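Local coordinates for protein xylose isomerase-like TIM barrel (Anabaena variabilis ATCC 29413, PDB 2QW5) that binds zinc and D-xylose in a TIM barrel and is probably a sugar phosphate isomerase or epimerase, at residues V246-P251 against K264-P269; D10-F15 against G44-E49; S85-A90 against I125-I130. One frame throughout, in Å; residues are numbered along the deposited sequence.

Interaction 1 of 3, residues V246-P251 against K264-P269; sequences VQVSPP and KSFLTP. With ZN (zinc ion), chain D.
Phe-266 sends its ring from the helix toward the strand end at Val-246 to Val-248. The apolar contacts come first. Phe-266 CE2 lies 4.2 Å from Val-246 CG1. The two side chains approach from opposite directions. With chi1 at 179° the phenyl ring extends away from the helix backbone to the strand. The same CE2 atom is 4.4 Å from Val-248 CG1. Val-248 CG1 also meets Leu-267 CD2 at 4.3 Å, because the end of the leucine reaches nearer than its first bond suggests. These are loose van der Waals contacts. The axes of 246-248 and 264-269 pass 11.0 Å apart and run nearly antiparallel, at 157°.

One polar atom of the strand backbone also borders the ring. Gln-247 O lies 4.1 Å from Phe-266 CE2, placed obliquely to the ring, so this too is a van der Waals contact.

Metal binding belongs to the other side of the strand. Gln-247 points away from the helix, and its extended chain brings OE1 to 2.4 Å from the zinc. A water sits 2.0 Å from the metal. Glu-183, Asp-216 and Glu-281 complete the site. Gln-247 NE2 is hydrogen-bonded to Glu-49, which fixes the rotation of the amide and leaves OE1 turned to the zinc.

The strand therefore has two chemistries. Its valines meet the helix through carbon alone, while the glutamine between them gives a neutral oxygen to a zinc also bound by three acidic residues and a water.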
# COMPACT_ATOMS: atom_id res chain seq x y z
N VAL A 246 -1.33 -28.91 -19.96
CA VAL A 246 -1.43 -27.77 -20.89
C VAL A 246 -2.75 -27.04 -20.62
O VAL A 246 -3.78 -27.70 -20.49
CB VAL A 246 -1.41 -28.22 -22.38
CG1 VAL A 246 -1.71 -27.05 -23.32
CG2 VAL A 246 -0.06 -28.81 -22.76
N GLN A 247 -2.66 -25.71 -20.52
CA GLN A 247 -3.79 -24.82 -20.31
C GLN A 247 -3.93 -23.80 -21.45
O GLN A 247 -2.93 -23.23 -21.93
CB GLN A 247 -3.66 -24.09 -19.00
CG GLN A 247 -3.70 -24.96 -17.81
CD GLN A 247 -3.61 -24.13 -16.56
OE1 GLN A 247 -2.78 -23.24 -16.46
NE2 GLN A 247 -4.52 -24.38 -15.62
N VAL A 248 -5.17 -23.61 -21.92
CA VAL A 248 -5.47 -22.61 -22.94
C VAL A 248 -6.22 -21.51 -22.20
O VAL A 248 -7.23 -21.76 -21.50
CB VAL A 248 -6.25 -23.15 -24.17
CG1 VAL A 248 -5.29 -24.02 -25.02
CG2 VAL A 248 -7.52 -23.90 -23.76
N SER A 249 -5.70 -20.29 -22.34
CA SER A 249 -6.20 -19.11 -21.64
C SER A 249 -5.79 -17.90 -22.43
O SER A 249 -4.61 -17.81 -22.82
CB SER A 249 -5.56 -19.02 -20.26
OG SER A 249 -6.20 -18.05 -19.47
N PRO A 250 -6.71 -16.94 -22.64
CA PRO A 250 -6.36 -15.78 -23.45
C PRO A 250 -5.46 -14.82 -22.64
O PRO A 250 -5.37 -14.96 -21.42
CB PRO A 250 -7.74 -15.18 -23.76
CG PRO A 250 -8.53 -15.46 -22.60
CD PRO A 250 -8.08 -16.81 -22.12
N PRO A 251 -4.77 -13.88 -23.29
CA PRO A 251 -3.91 -12.93 -22.53
C PRO A 251 -4.58 -12.16 -21.39
O PRO A 251 -3.95 -11.96 -20.35
CB PRO A 251 -3.43 -11.96 -23.61
CG PRO A 251 -3.36 -12.84 -24.84
CD PRO A 251 -4.64 -13.65 -24.75
N LYS A 264 -2.37 -21.61 -33.52
CA LYS A 264 -1.58 -22.50 -34.40
C LYS A 264 -0.17 -22.66 -33.88
O LYS A 264 0.31 -23.79 -33.72
CB LYS A 264 -1.55 -21.97 -35.83
CG LYS A 264 -0.95 -22.90 -36.86
CD LYS A 264 -0.84 -22.23 -38.22
CE LYS A 264 -0.36 -23.25 -39.27
NZ LYS A 264 -0.35 -22.73 -40.68
N SER A 265 0.47 -21.52 -33.61
CA SER A 265 1.86 -21.50 -33.12
C SER A 265 2.09 -22.06 -31.75
O SER A 265 3.17 -22.60 -31.46
CB SER A 265 2.41 -20.09 -33.18
OG SER A 265 2.72 -19.82 -34.52
N PHE A 266 1.07 -21.95 -30.90
CA PHE A 266 1.11 -22.48 -29.54
C PHE A 266 0.78 -23.98 -29.53
O PHE A 266 1.50 -24.76 -28.95
CB PHE A 266 0.14 -21.72 -28.61
CG PHE A 266 0.13 -22.24 -27.22
CD1 PHE A 266 1.21 -21.97 -26.36
CD2 PHE A 266 -0.92 -23.05 -26.76
CE1 PHE A 266 1.23 -22.48 -25.06
CE2 PHE A 266 -0.92 -23.57 -25.46
CZ PHE A 266 0.17 -23.27 -24.59
N LEU A 267 -0.33 -24.37 -30.16
CA LEU A 267 -0.77 -25.77 -30.11
C LEU A 267 -0.05 -26.75 -31.02
O LEU A 267 0.02 -27.94 -30.68
CB LEU A 267 -2.29 -25.90 -30.34
CG LEU A 267 -3.29 -25.45 -29.27
CD1 LEU A 267 -4.65 -25.68 -29.81
CD2 LEU A 267 -3.12 -26.20 -27.96
N THR A 268 0.41 -26.31 -32.18
CA THR A 268 1.04 -27.25 -33.13
C THR A 268 2.19 -28.06 -32.52
O THR A 268 2.14 -29.28 -32.58
CB THR A 268 1.44 -26.57 -34.44
OG1 THR A 268 0.24 -26.12 -35.08
CG2 THR A 268 2.20 -27.55 -35.35
N PRO A 269 3.19 -27.41 -31.88
CA PRO A 269 4.27 -28.21 -31.29
C PRO A 269 3.84 -29.10 -30.12
O PRO A 269 4.43 -30.19 -29.93
CB PRO A 269 5.30 -27.16 -30.85
CG PRO A 269 4.57 -25.87 -30.81
CD PRO A 269 3.44 -25.96 -31.77
ZN ZN D . -2.76 -21.10 -15.40
O HOH W 1 -2.82 -19.36 -14.36

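Interaction 2 of 3, residues D10-F15 against G44-E49; sequences DIYISF and GYSGFE
Ile-13 packs its CB over one face of the Tyr-45 ring, 3.8 Å from the ring centroid, a CH-pi contact. Ile-11 CG2 meets Tyr-45 CE1 at 3.7 Å, so the phenol ring lies against both isoleucines. Ile-13 CG1 is anti to the backbone N (chi1 -173°). This puts the CG2 branch between the backbone N and the carbonyl carbon, where it touches Phe-48 CD1 at 3.5 Å. The Phe-48 CD1 atom also comes to the edge of the Phe-15 ring, near its plane. Beside Tyr-12, Gly-47 CA lies over one ring face, 3.7 Å from the centroid. A side chain on Gly-47 would clash with this ring.

The backbones set these positions. They run parallel, and four bonds join them: Ser-46 N to Ile-11 O, Ile-13 N to Gly-47 O, Glu-49 N to Ile-13 O, and Phe-15 N to Glu-49 O. Two waters bridge the ends. One accepts from Ile-11 N, donates to Gly-44 O and bonds to Ser-46 OG. The other donates to Glu-49 OE1 and bonds to Ser-14 OG, which is also hydrogen-bonded to Phe-16 N. Gly-44 ends the preceding helix in a Schellman motif.

Replacing Tyr-45 by an alanine is likely to open a gap beside Ile-11 and Ile-13 and to leave Ala-318 O without its hydroxyl partner.

Together the strands are the first two of the barrel, joined through helix 27-42. Ile-13 and Phe-48 also touch Leu-40 of that helix. Tyr-45 leans on helix 314-332, and Ile-11 on strand 278-280, which closes the barrel. On the face of Ser-14, Glu-49 is hydrogen-bonded to Tyr-245 of strand 243-248.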
# COMPACT_ATOMS: atom_id res chain seq x y z
N ASP A 10 -9.37 -34.73 -24.40
CA ASP A 10 -10.26 -34.35 -23.29
C ASP A 10 -10.04 -32.87 -23.02
O ASP A 10 -8.89 -32.40 -22.97
CB ASP A 10 -9.93 -35.13 -22.01
CG ASP A 10 -10.43 -36.56 -22.04
OD1 ASP A 10 -11.23 -36.91 -22.90
OD2 ASP A 10 -10.02 -37.33 -21.15
N ILE A 11 -11.14 -32.15 -22.85
CA ILE A 11 -11.10 -30.73 -22.56
C ILE A 11 -11.67 -30.55 -21.17
O ILE A 11 -12.79 -30.98 -20.89
CB ILE A 11 -11.92 -29.89 -23.60
CG1 ILE A 11 -11.51 -30.20 -25.04
CG2 ILE A 11 -11.80 -28.36 -23.33
CD1 ILE A 11 -10.05 -30.01 -25.29
N TYR A 12 -10.88 -29.92 -20.30
CA TYR A 12 -11.29 -29.60 -18.92
C TYR A 12 -11.57 -28.11 -18.82
O TYR A 12 -11.25 -27.37 -19.74
CB TYR A 12 -10.16 -29.93 -17.95
CG TYR A 12 -9.83 -31.39 -17.70
CD1 TYR A 12 -10.26 -32.44 -18.55
CD2 TYR A 12 -8.92 -31.72 -16.68
CE1 TYR A 12 -9.86 -33.78 -18.29
CE2 TYR A 12 -8.54 -33.04 -16.44
CZ TYR A 12 -9.01 -34.06 -17.24
OH TYR A 12 -8.60 -35.35 -16.98
N ILE A 13 -12.20 -27.68 -17.75
CA ILE A 13 -12.36 -26.25 -17.44
C ILE A 13 -12.04 -25.97 -15.98
O ILE A 13 -12.38 -26.77 -15.10
CB ILE A 13 -13.74 -25.73 -17.84
CG1 ILE A 13 -13.80 -24.20 -17.67
CG2 ILE A 13 -14.85 -26.51 -17.10
CD1 ILE A 13 -15.01 -23.54 -18.38
N SER A 14 -11.37 -24.84 -15.72
CA SER A 14 -11.05 -24.43 -14.36
C SER A 14 -12.26 -23.88 -13.58
O SER A 14 -13.02 -23.08 -14.10
CB SER A 14 -10.03 -23.31 -14.38
OG SER A 14 -9.77 -22.88 -13.07
N PHE A 15 -12.34 -24.25 -12.30
CA PHE A 15 -13.34 -23.66 -11.36
C PHE A 15 -13.05 -22.19 -11.02
O PHE A 15 -13.84 -21.61 -10.31
CB PHE A 15 -13.60 -24.54 -10.11
CG PHE A 15 -14.91 -25.26 -10.18
CD1 PHE A 15 -15.18 -26.12 -11.25
CD2 PHE A 15 -15.89 -25.06 -9.20
CE1 PHE A 15 -16.40 -26.78 -11.36
CE2 PHE A 15 -17.15 -25.71 -9.30
CZ PHE A 15 -17.38 -26.59 -10.37
N GLY A 44 -19.54 -30.40 -23.30
CA GLY A 44 -18.51 -31.34 -23.70
C GLY A 44 -17.31 -31.46 -22.78
O GLY A 44 -16.39 -32.19 -23.10
N TYR A 45 -17.30 -30.74 -21.67
CA TYR A 45 -16.18 -30.80 -20.71
C TYR A 45 -16.22 -32.15 -20.02
O TYR A 45 -17.30 -32.60 -19.62
CB TYR A 45 -16.25 -29.65 -19.69
CG TYR A 45 -15.94 -28.29 -20.30
CD1 TYR A 45 -14.62 -27.94 -20.60
CD2 TYR A 45 -16.96 -27.33 -20.53
CE1 TYR A 45 -14.32 -26.72 -21.16
CE2 TYR A 45 -16.66 -26.09 -21.07
CZ TYR A 45 -15.33 -25.77 -21.36
OH TYR A 45 -15.01 -24.56 -21.93
N SER A 46 -15.06 -32.80 -19.95
CA SER A 46 -14.87 -34.12 -19.33
C SER A 46 -14.08 -34.10 -18.01
O SER A 46 -13.95 -35.14 -17.33
CB SER A 46 -14.22 -35.04 -20.33
OG SER A 46 -12.93 -34.58 -20.61
N GLY A 47 -13.59 -32.93 -17.62
CA GLY A 47 -12.91 -32.80 -16.35
C GLY A 47 -12.82 -31.36 -15.88
O GLY A 47 -13.09 -30.43 -16.63
N PHE A 48 -12.43 -31.19 -14.61
CA PHE A 48 -12.45 -29.85 -13.95
C PHE A 48 -11.23 -29.60 -13.12
O PHE A 48 -10.73 -30.54 -12.55
CB PHE A 48 -13.72 -29.75 -13.11
CG PHE A 48 -14.94 -29.97 -13.94
CD1 PHE A 48 -15.54 -28.91 -14.63
CD2 PHE A 48 -15.40 -31.25 -14.16
CE1 PHE A 48 -16.64 -29.14 -15.48
CE2 PHE A 48 -16.49 -31.50 -15.03
CZ PHE A 48 -17.10 -30.45 -15.68
N GLU A 49 -10.71 -28.36 -13.09
CA GLU A 49 -9.56 -28.04 -12.25
C GLU A 49 -10.16 -27.43 -11.01
O GLU A 49 -10.87 -26.44 -11.09
CB GLU A 49 -8.57 -27.01 -12.79
CG GLU A 49 -8.16 -27.09 -14.21
CD GLU A 49 -6.92 -26.20 -14.47
OE1 GLU A 49 -6.65 -25.20 -13.73
OE2 GLU A 49 -6.23 -26.51 -15.43
O HOH W 2 -13.64 -33.34 -23.18
O HOH W 3 -7.82 -23.88 -11.59

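Interaction 3 of 3, residues S85-A90 against I125-I130; sequences STNVGA and IMMGPI. With XLS (D-xylose), chain C.
Two neighbouring parallel strands of the TIM barrel, 85-87 and 125-128, meet here and carry part of the D-xylose pocket at their C-terminal ends. Asn-87 is the sugar-binding side chain of the first. Its OD1 accepts from O4 of the xylose at 2.8 Å, while ND2 makes a weak bond to O2 of the sugar at 3.3 Å. The amide thus uses both of its ends on one ligand. Crossing it at a slant, the selenomethionine Met-127 bends (chi2 141°, chi3 -67°) and brings CE to 3.1 Å from Asn-87 ND2. Pro-129 CD lies 3.0 Å from the sugar O4; this proline centres an inverse gamma turn.

Backbone bonds hold the register: Thr-86 N to Ile-125 O, Met-127 N to Thr-86 O, Val-88 N to Met-127 O, and Ala-90 N to Pro-129 O. At Gly-128 a side chain would clash with Val-88 O.

Selenomethionine Met-126 lies on the face of Thr-86, and its CG is 4.0 Å from Val-88 CG2. Both side chains touch helix 101-120, where Thr-86 OG1 is hydrogen-bonded to Thr-118. Met-127 instead points into the barrel, against Tyr-245 and Gln-247 of strand 243-248.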
# COMPACT_ATOMS: atom_id res chain seq x y z
N SER A 85 -8.29 -32.28 -11.86
CA SER A 85 -6.90 -31.84 -11.66
C SER A 85 -6.99 -30.75 -10.55
O SER A 85 -8.05 -30.20 -10.28
CB SER A 85 -6.30 -31.31 -12.94
OG SER A 85 -7.01 -30.18 -13.41
N THR A 86 -5.88 -30.49 -9.86
CA THR A 86 -5.86 -29.50 -8.80
C THR A 86 -4.88 -28.37 -9.09
O THR A 86 -3.86 -28.57 -9.78
CB THR A 86 -5.52 -30.11 -7.43
OG1 THR A 86 -4.19 -30.67 -7.48
CG2 THR A 86 -6.50 -31.12 -7.04
N ASN A 87 -5.23 -27.19 -8.58
CA ASN A 87 -4.41 -26.01 -8.62
C ASN A 87 -4.01 -25.69 -7.16
O ASN A 87 -4.86 -25.47 -6.29
CB ASN A 87 -5.12 -24.85 -9.29
CG ASN A 87 -4.22 -23.68 -9.51
OD1 ASN A 87 -3.84 -23.02 -8.57
ND2 ASN A 87 -3.90 -23.40 -10.76
N VAL A 88 -2.71 -25.68 -6.93
CA VAL A 88 -2.14 -25.53 -5.61
C VAL A 88 -0.96 -24.58 -5.70
O VAL A 88 -0.16 -24.71 -6.60
CB VAL A 88 -1.65 -26.89 -5.02
CG1 VAL A 88 -0.90 -26.67 -3.74
CG2 VAL A 88 -2.86 -27.84 -4.74
N GLY A 89 -0.88 -23.68 -4.74
CA GLY A 89 0.22 -22.73 -4.66
C GLY A 89 0.93 -22.71 -3.34
O GLY A 89 0.32 -22.90 -2.29
N ALA A 90 2.25 -22.50 -3.40
CA ALA A 90 3.04 -22.23 -2.20
C ALA A 90 2.58 -20.85 -1.70
O ALA A 90 2.10 -20.02 -2.49
CB ALA A 90 4.56 -22.20 -2.52
N ILE A 125 -3.02 -35.10 -11.70
CA ILE A 125 -2.28 -33.89 -12.01
C ILE A 125 -2.52 -32.84 -10.91
O ILE A 125 -3.68 -32.47 -10.64
CB ILE A 125 -2.69 -33.28 -13.36
CG1 ILE A 125 -2.38 -34.23 -14.53
CG2 ILE A 125 -1.93 -31.98 -13.60
CD1 ILE A 125 -3.01 -33.78 -15.85
N MSE A 126 -1.43 -32.41 -10.28
CA MSE A 126 -1.43 -31.28 -9.32
C MSE A 126 -0.52 -30.25 -9.95
O MSE A 126 0.69 -30.53 -10.18
CB MSE A 126 -0.88 -31.69 -7.96
CG MSE A 126 -0.91 -30.55 -6.93
SE MSE A 126 -0.45 -31.09 -5.21
CE MSE A 126 1.27 -30.22 -4.96
N MSE A 127 -1.06 -29.05 -10.20
CA MSE A 127 -0.30 -27.98 -10.87
C MSE A 127 -0.34 -26.69 -10.11
O MSE A 127 -1.19 -26.49 -9.26
CB MSE A 127 -0.89 -27.71 -12.26
CG MSE A 127 -2.39 -27.32 -12.22
SE MSE A 127 -2.71 -25.99 -13.46
CE MSE A 127 -1.72 -24.47 -12.76
N GLY A 128 0.61 -25.80 -10.41
CA GLY A 128 0.55 -24.44 -9.91
C GLY A 128 1.90 -23.92 -9.49
O GLY A 128 2.91 -24.55 -9.78
N PRO A 129 1.91 -22.72 -8.86
CA PRO A 129 3.11 -22.05 -8.40
C PRO A 129 3.60 -22.61 -7.04
O PRO A 129 3.55 -21.92 -6.00
CB PRO A 129 2.65 -20.59 -8.31
CG PRO A 129 1.19 -20.71 -7.94
CD PRO A 129 0.69 -21.92 -8.58
N ILE A 130 4.17 -23.82 -7.10
CA ILE A 130 4.59 -24.58 -5.93
C ILE A 130 6.10 -24.45 -5.55
O ILE A 130 6.57 -25.22 -4.71
CB ILE A 130 4.15 -26.06 -6.03
CG1 ILE A 130 4.80 -26.79 -7.21
CG2 ILE A 130 2.55 -26.15 -6.12
CD1 ILE A 130 4.56 -28.27 -7.23
C1 XLS C . -2.78 -18.05 -11.62
C2 XLS C . -2.32 -19.03 -10.55
C3 XLS C . -2.88 -18.72 -9.11
C4 XLS C . -3.22 -19.94 -8.29
O1 XLS C . -2.00 -17.60 -12.73
O2 XLS C . -2.52 -20.38 -10.94
O3 XLS C . -4.03 -17.88 -8.99
O4 XLS C . -2.13 -20.81 -8.32

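How the interactions relate
All three contacts are largely buried and belong to one closed parallel sheet. Interaction 3 is deepest, its centre about 5 Å from the centre of the chain, against about 12 Å for interaction 2 and 15 Å for interaction 1. Interactions 2 and 3 pair adjacent strands through backbone bonds. Interaction 1 sets a strand against its helix mainly through apolar side chains, with no backbone pairing. Phe-48 O lies 3.1 Å from Ser-85 N, a probable hydrogen bond joining interactions 2 and 3. Gln-247 links interaction 1 to both across the barrel interior. Polar and ligand chemistry gathers inside, with zinc at interaction 1 and xylose at interaction 3. Apolar packing dominates toward the outer helices.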